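Side-chain contacts in N-acetyl-beta-D glucosaminidase (PDB 4ZM6), which probably cleaves beta-linked N-acetylglucosamine residues through its family 3 glycosidase part and carries a GCN5-related region that acetylates glucosamine with acetyl-CoA: residues W129-V134 / M295-H300; A175-H180 / V264-C269; W722-F727 / Q749-A754. All blocks are in the same frame, centred on the assembly; numbering follows the deposited sequence.

Interaction 1 of 3, residues W129-V134 / M295-H300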
# COMPACT_ATOMS: atom_id res chain seq x y z
N TRP A 129 -4.01 15.91 -28.17
CA TRP A 129 -4.83 15.45 -27.04
C TRP A 129 -5.36 14.06 -27.36
O TRP A 129 -6.30 13.91 -28.14
CB TRP A 129 -6.00 16.40 -26.77
CG TRP A 129 -6.75 16.12 -25.48
CD1 TRP A 129 -6.75 14.96 -24.75
CD2 TRP A 129 -7.62 17.02 -24.78
NE1 TRP A 129 -7.55 15.09 -23.65
CE2 TRP A 129 -8.09 16.34 -23.64
CE3 TRP A 129 -8.03 18.33 -25.01
CZ2 TRP A 129 -8.97 16.94 -22.74
CZ3 TRP A 129 -8.91 18.92 -24.11
CH2 TRP A 129 -9.36 18.22 -22.99
N ASN A 130 -4.76 13.04 -26.76
CA ASN A 130 -5.27 11.69 -26.90
C ASN A 130 -6.23 11.39 -25.75
O ASN A 130 -5.87 11.52 -24.57
CB ASN A 130 -4.12 10.69 -26.92
CG ASN A 130 -4.56 9.30 -27.35
OD1 ASN A 130 -5.75 9.06 -27.60
ND2 ASN A 130 -3.60 8.38 -27.43
N LEU A 131 -7.46 11.01 -26.09
CA LEU A 131 -8.46 10.64 -25.09
C LEU A 131 -8.14 9.22 -24.62
O LEU A 131 -8.72 8.24 -25.08
CB LEU A 131 -9.87 10.72 -25.67
CG LEU A 131 -10.26 12.08 -26.26
CD1 LEU A 131 -11.59 11.97 -27.00
CD2 LEU A 131 -10.33 13.15 -25.18
N ALA A 132 -7.19 9.15 -23.70
CA ALA A 132 -6.64 7.89 -23.24
C ALA A 132 -5.75 8.19 -22.04
O ALA A 132 -5.37 9.34 -21.82
CB ALA A 132 -5.85 7.22 -24.35
N PRO A 133 -5.40 7.16 -21.25
CA PRO A 133 -5.73 5.76 -21.41
C PRO A 133 -7.02 5.38 -20.71
O PRO A 133 -7.58 6.17 -19.95
CB PRO A 133 -4.56 5.07 -20.72
CG PRO A 133 -4.24 5.98 -19.59
CD PRO A 133 -4.58 7.38 -20.04
N VAL A 134 -7.46 4.16 -20.97
CA VAL A 134 -8.59 3.56 -20.27
C VAL A 134 -8.07 2.97 -18.97
O VAL A 134 -7.13 2.17 -18.97
CB VAL A 134 -9.23 2.47 -21.15
CG1 VAL A 134 -10.28 1.67 -20.38
CG2 VAL A 134 -9.85 3.10 -22.39
N MET A 295 -15.88 20.67 -19.11
CA MET A 295 -15.92 20.55 -20.56
C MET A 295 -16.98 19.56 -21.02
O MET A 295 -17.23 18.55 -20.35
CB MET A 295 -14.53 20.12 -21.05
CG MET A 295 -14.17 20.61 -22.44
SD MET A 295 -12.40 20.57 -22.78
CE MET A 295 -11.83 21.79 -21.61
N ALA A 296 -17.59 19.84 -22.17
CA ALA A 296 -18.62 18.98 -22.75
C ALA A 296 -18.24 18.49 -24.15
O ALA A 296 -17.81 19.28 -25.00
CB ALA A 296 -19.96 19.70 -22.78
N MET A 297 -18.42 17.20 -24.38
CA MET A 297 -18.04 16.57 -25.63
C MET A 297 -19.29 16.31 -26.47
O MET A 297 -20.27 15.76 -25.97
CB MET A 297 -17.29 15.27 -25.35
CG MET A 297 -16.88 14.47 -26.58
SD MET A 297 -15.84 13.08 -26.10
CE MET A 297 -16.12 11.91 -27.44
N ILE A 298 -19.25 16.72 -27.73
CA ILE A 298 -20.35 16.49 -28.66
C ILE A 298 -19.79 16.06 -30.02
O ILE A 298 -19.78 16.82 -30.99
CB ILE A 298 -21.26 17.74 -28.81
CG1 ILE A 298 -21.55 18.37 -27.44
CG2 ILE A 298 -22.55 17.36 -29.52
CD1 ILE A 298 -22.45 19.59 -27.49
N SER A 299 -19.32 14.82 -30.08
CA SER A 299 -18.77 14.25 -31.31
C SER A 299 -19.89 13.96 -32.31
O SER A 299 -21.02 13.72 -31.91
CB SER A 299 -18.01 12.96 -31.00
N HIS A 300 -19.55 13.99 -33.60
CA HIS A 300 -20.47 13.62 -34.69
C HIS A 300 -21.47 14.72 -35.13
O HIS A 300 -21.05 15.72 -35.72
CB HIS A 300 -21.19 12.28 -34.41
CG HIS A 300 -20.27 11.15 -34.11
ND1 HIS A 300 -19.88 10.82 -32.83
CD2 HIS A 300 -19.66 10.25 -34.92
CE1 HIS A 300 -19.07 9.78 -32.86
NE2 HIS A 300 -18.92 9.41 -34.12
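Leu131 and Met297 are the nearest backbone pair, yet their CA atoms stand 11.3 Å apart, and no hydrogen bond joins 129-134 to 295-300. Long side chains bridge the gap. Trp129 and Met295 meet first. The indole points inward with CG opposite the backbone N (chi1 -170°), which carries the far corner of its six-membered ring to the sulfur. SD of Met295 lies 3.8 Å from CH2 of Trp129. SD of Met295 is 5.0 Å from the centroid of the Trp129 six-membered ring and 73° off its normal. This is a Met-aromatic contact with an oblique approach. The Met295 chain bends at its last torsion (chi3 -66°), and the two side chains run alongside each other in opposing directions. The second pair is looser: CD1 of Leu131 comes within 4.5 Å of SD of Met297, whose side chain is nearly straight to its end. Leu131 sits at the centre of an inverse gamma turn. NE1 of Trp129 is hydrogen-bonded to OG of Ser177. Phe76 packs edge-to-face with the indole. Ile43, from strand 41-44, touches both Leu131 and Met297. All four touching residues are buried. Strands 129-130 and 296-298 are the fourth and eighth of the barrel, so the pairs meet across its interior, as expected for the hydrophobic filling of a TIM barrel.

Interaction 2 of 3, residues A175-H180 / V264-C269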
# COMPACT_ATOMS: atom_id res chain seq x y z
N ALA A 175 -1.85 15.89 -24.53
CA ALA A 175 -2.71 15.84 -23.34
C ALA A 175 -3.40 14.49 -23.20
O ALA A 175 -3.50 13.73 -24.16
CB ALA A 175 -3.74 16.96 -23.39
N THR A 176 -3.88 14.19 -21.99
CA THR A 176 -4.50 12.89 -21.72
C THR A 176 -5.84 13.01 -20.99
O THR A 176 -6.20 14.06 -20.46
CB THR A 176 -3.57 11.96 -20.90
OG1 THR A 176 -3.20 12.60 -19.66
CG2 THR A 176 -2.32 11.62 -21.69
N SER A 177 -6.57 11.90 -20.98
CA SER A 177 -7.84 11.79 -20.28
C SER A 177 -7.99 10.36 -19.81
O SER A 177 -8.18 9.46 -20.62
CB SER A 177 -9.01 12.15 -21.20
OG SER A 177 -8.94 13.50 -21.61
N ILE A 178 -7.86 10.16 -18.51
CA ILE A 178 -8.10 8.84 -17.94
C ILE A 178 -9.61 8.62 -17.87
O ILE A 178 -10.37 9.51 -17.46
CB ILE A 178 -7.40 8.64 -16.57
CG1 ILE A 178 -7.73 9.75 -15.58
CG2 ILE A 178 -5.89 8.57 -16.77
CD1 ILE A 178 -7.42 9.38 -14.15
N LYS A 179 -10.05 7.44 -18.30
CA LYS A 179 -11.47 7.14 -18.43
C LYS A 179 -11.76 5.68 -18.13
O LYS A 179 -10.85 4.86 -18.23
CB LYS A 179 -11.93 7.48 -19.85
CG LYS A 179 -10.99 7.02 -20.95
CD LYS A 179 -11.73 6.86 -22.27
CE LYS A 179 -10.82 7.15 -23.46
NZ LYS A 179 -11.30 6.54 -24.73
N HIS A 180 -13.00 5.33 -17.78
CA HIS A 180 -14.16 6.22 -17.71
C HIS A 180 -14.59 6.33 -16.27
O HIS A 180 -15.11 5.37 -15.70
CB HIS A 180 -15.32 5.66 -18.53
CG HIS A 180 -14.97 5.37 -19.95
ND1 HIS A 180 -15.25 6.24 -20.98
CD2 HIS A 180 -14.35 4.31 -20.52
CE1 HIS A 180 -14.83 5.72 -22.12
NE2 HIS A 180 -14.28 4.55 -21.87
N VAL A 264 -8.67 19.33 -15.42
CA VAL A 264 -9.87 19.43 -16.26
C VAL A 264 -10.74 18.17 -16.15
O VAL A 264 -10.24 17.05 -16.26
CB VAL A 264 -9.50 19.65 -17.74
CG1 VAL A 264 -10.72 19.50 -18.65
CG2 VAL A 264 -8.87 21.03 -17.92
N ILE A 265 -12.04 18.37 -15.95
CA ILE A 265 -13.00 17.28 -16.01
C ILE A 265 -13.83 17.45 -17.28
O ILE A 265 -14.37 18.52 -17.54
CB ILE A 265 -13.92 17.26 -14.78
CG1 ILE A 265 -13.09 17.34 -13.50
CG2 ILE A 265 -14.77 15.99 -14.78
CD1 ILE A 265 -13.91 17.39 -12.23
N ILE A 266 -13.93 16.37 -18.06
CA ILE A 266 -14.65 16.37 -19.34
C ILE A 266 -15.61 15.17 -19.37
O ILE A 266 -15.40 14.19 -18.65
CB ILE A 266 -13.65 16.33 -20.53
CG1 ILE A 266 -14.39 16.43 -21.87
CG2 ILE A 266 -12.80 15.07 -20.51
CD1 ILE A 266 -13.49 16.79 -23.04
N THR A 267 -16.66 15.25 -20.18
CA THR A 267 -17.60 14.13 -20.33
C THR A 267 -17.19 13.21 -21.46
O THR A 267 -16.41 13.58 -22.34
CB THR A 267 -19.05 14.60 -20.63
OG1 THR A 267 -19.19 14.90 -22.02
CG2 THR A 267 -19.44 15.81 -19.78
N ASP A 268 -17.74 12.00 -21.45
CA ASP A 268 -17.72 11.13 -22.62
C ASP A 268 -18.74 11.71 -23.62
O ASP A 268 -19.51 12.60 -23.26
CB ASP A 268 -18.07 9.69 -22.22
CG ASP A 268 -17.69 8.66 -23.28
OD1 ASP A 268 -17.27 9.04 -24.38
OD2 ASP A 268 -17.82 7.44 -23.00
N CYS A 269 -18.72 11.21 -24.85
CA CYS A 269 -19.62 11.69 -25.91
C CYS A 269 -21.07 11.82 -25.44
O CYS A 269 -21.70 10.82 -25.07
CB CYS A 269 -19.56 10.75 -27.13
SG CYS A 269 -20.21 11.45 -28.67
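Ser177 and His180 approach Ile266 and Asp268 within the TIM barrel of the family 3 glycosidase domain, where strands 178-181 and 264-267 both flank strand 227-230. With that strand between them, the backbones stay apart: the CA atoms of Ser177 and Ile266 are 8.3 Å from each other. The contact has two parts. Near the start of strand 178-181, OG of Ser177 lies 4.3 Å from CG2 of Ile266, a loose packing contact. The hydroxyl itself is engaged by Ser227 of the intervening strand. At the C-terminal ends of the strands, the imidazole of His180 lies beside the Asp268 carboxylate, with the two planes 30° apart. This is the end of the barrel where TIM-barrel active sites lie. OD2 is the carboxylate oxygen nearest the ring. Asp268 reaches across because CG is turned opposite its backbone N (chi1 -164°). Its other oxygen is gripped from its own chain: N of Cys269 donates to OD1 of Asp268 at 2.7 Å, from above the carboxylate plane. OG1 of Thr267 donates to O of Asp268 at 2.6 Å. The peptide before His180 is cis, and CD of Lys179 lies on one face of the imidazole, offset toward its rim. NZ of Lys179 makes salt bridges with Glu82 and Asp80. Asp136 accepts a hydrogen bond from the backbone N of His180. Outside the barrel wall, helix 155-171 packs on Thr176 and Ile178, while helix 251-258 packs on Ile265.

Interaction 3 of 3, residues W722-F727 / Q749-A754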
# COMPACT_ATOMS: atom_id res chain seq x y z
N TRP A 722 32.19 27.87 6.11
CA TRP A 722 31.39 28.79 5.30
C TRP A 722 32.12 29.29 4.05
O TRP A 722 31.51 29.50 3.01
CB TRP A 722 30.90 29.98 6.13
CG TRP A 722 31.98 30.93 6.57
CD1 TRP A 722 32.73 30.85 7.70
CD2 TRP A 722 32.40 32.12 5.89
NE1 TRP A 722 33.61 31.90 7.77
CE2 TRP A 722 33.42 32.70 6.68
CE3 TRP A 722 32.02 32.75 4.70
CZ2 TRP A 722 34.07 33.88 6.30
CZ3 TRP A 722 32.66 33.92 4.33
CH2 TRP A 722 33.68 34.48 5.13
N GLU A 723 33.43 29.49 4.16
CA GLU A 723 34.22 29.97 3.03
C GLU A 723 34.28 28.94 1.91
O GLU A 723 34.33 29.30 0.74
CB GLU A 723 35.65 30.30 3.48
CG GLU A 723 35.73 31.33 4.60
CD GLU A 723 37.16 31.68 4.94
OE1 GLU A 723 37.86 32.19 4.04
OE2 GLU A 723 37.58 31.43 6.09
N LEU A 724 34.30 27.67 2.28
CA LEU A 724 34.29 26.57 1.31
C LEU A 724 32.90 26.43 0.68
O LEU A 724 32.78 26.22 -0.52
CB LEU A 724 34.71 25.26 1.98
CG LEU A 724 34.79 24.01 1.10
CD1 LEU A 724 35.57 24.26 -0.18
CD2 LEU A 724 35.41 22.86 1.89
N TYR A 725 31.85 26.56 1.50
CA TYR A 725 30.48 26.52 0.99
C TYR A 725 30.21 27.73 0.08
O TYR A 725 29.65 27.58 -1.01
CB TYR A 725 29.46 26.45 2.13
CG TYR A 725 29.47 25.17 2.97
CD1 TYR A 725 30.26 24.07 2.62
CD2 TYR A 725 28.66 25.05 4.09
CE1 TYR A 725 30.25 22.91 3.38
CE2 TYR A 725 28.64 23.90 4.86
CZ TYR A 725 29.44 22.83 4.50
OH TYR A 725 29.43 21.68 5.26
N ALA A 726 30.61 28.92 0.52
CA ALA A 726 30.48 30.12 -0.31
C ALA A 726 31.14 29.93 -1.67
O ALA A 726 30.59 30.34 -2.70
CB ALA A 726 31.10 31.32 0.40
N PHE A 727 32.31 29.31 -1.67
CA PHE A 727 33.04 29.01 -2.90
C PHE A 727 32.22 28.10 -3.80
O PHE A 727 31.95 28.43 -4.95
CB PHE A 727 34.37 28.36 -2.57
CG PHE A 727 35.16 27.94 -3.76
CD1 PHE A 727 35.93 28.85 -4.46
CD2 PHE A 727 35.15 26.62 -4.18
CE1 PHE A 727 36.67 28.46 -5.55
CE2 PHE A 727 35.90 26.22 -5.28
CZ PHE A 727 36.66 27.14 -5.97
N GLN A 749 39.98 16.82 7.11
CA GLN A 749 41.35 16.62 6.63
C GLN A 749 41.41 16.29 5.15
O GLN A 749 42.47 16.36 4.54
CB GLN A 749 42.10 15.56 7.47
CG GLN A 749 41.94 14.11 7.05
CD GLN A 749 40.56 13.56 7.32
OE1 GLN A 749 39.62 14.31 7.56
NE2 GLN A 749 40.43 12.23 7.28
N ASP A 750 40.26 15.93 4.57
CA ASP A 750 40.16 15.65 3.14
C ASP A 750 39.74 16.87 2.31
O ASP A 750 39.85 16.85 1.08
CB ASP A 750 39.18 14.49 2.92
CG ASP A 750 39.74 13.14 3.34
OD1 ASP A 750 40.98 13.02 3.46
OD2 ASP A 750 38.94 12.19 3.55
N LEU A 751 39.28 17.93 2.96
CA LEU A 751 38.82 19.11 2.24
C LEU A 751 39.96 20.10 2.11
O LEU A 751 40.25 20.86 3.05
CB LEU A 751 37.62 19.74 2.94
CG LEU A 751 36.52 18.75 3.37
CD1 LEU A 751 35.33 19.51 3.93
CD2 LEU A 751 36.10 17.86 2.21
N ILE A 752 40.61 20.08 0.96
CA ILE A 752 41.74 20.95 0.66
C ILE A 752 41.28 22.15 -0.14
O ILE A 752 40.44 22.03 -1.02
CB ILE A 752 42.81 20.21 -0.16
CG1 ILE A 752 43.23 18.91 0.55
CG2 ILE A 752 44.02 21.10 -0.41
CD1 ILE A 752 43.68 19.12 1.98
N VAL A 753 41.84 23.31 0.19
CA VAL A 753 41.55 24.53 -0.53
C VAL A 753 42.86 25.20 -0.90
O VAL A 753 43.87 25.03 -0.21
CB VAL A 753 40.72 25.52 0.31
CG1 VAL A 753 39.30 25.00 0.47
CG2 VAL A 753 41.36 25.77 1.67
N ALA A 754 42.83 25.95 -2.00
CA ALA A 754 43.90 26.88 -2.35
C ALA A 754 43.46 28.27 -1.89
O ALA A 754 42.30 28.63 -2.06
CB ALA A 754 44.15 26.87 -3.84
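Leu724 of helix 721-731 packs on Leu751 and Val753 of strand 751-756, joining a helix to one face of the sheet in the C-terminal N-acetyltransferase domain. Helices laid on a central sheet are characteristic of the GNAT fold. The contact is wholly apolar, and no hydrogen bond crosses it. Leu751 and Val753 are two apart along the strand. Both point toward the helix, while the CB of Ile752 between them points away. Tyr739, from helix 736-745, also touches Leu724, and Val743 of that helix touches Leu751. The helix is held by its own backbone bonds, such as N of Ala726 to O of Trp722 at 2.7 Å, whereas the strand bonds to its neighbours, 711-715 and 763-771. Charged groups lie around the contact: Glu723 forms a salt bridge with Arg755, and Asp750 forms salt bridges with Arg779 and Arg826. The Leu724 fork divides the apolar work. With CG opposite the backbone N (chi1 -178°), both methyls are carried to the strand. The side chain meets Leu751 at about a right angle. CD2 of Leu724 lies 3.9 Å from CD1 of Leu751, and CD1 of Leu724 lies 3.9 Å from CG1 of Val753.

In the fold
Interactions 1 and 2 belong to the same barrel, with centres 6 Å apart. Interaction 1 spans it between strands on opposite sides, while interaction 2 joins strands separated by one other. The backbone of Ala132 also meets that of Ser177, so strands 129-130 and 178-181 are neighbours in the wall. Interaction 3 is remote, its centre about 58 Å from that of interaction 1, in the C-terminal acetyltransferase domain. The touching residues are buried in all three. Interaction 1 relies on sulfur, aromatic and aliphatic groups. Interaction 2 combines one loose packing pair with a histidine beside a carboxylate at the C-terminal ends of the strands. Interaction 3 is purely aliphatic, between helix and sheet.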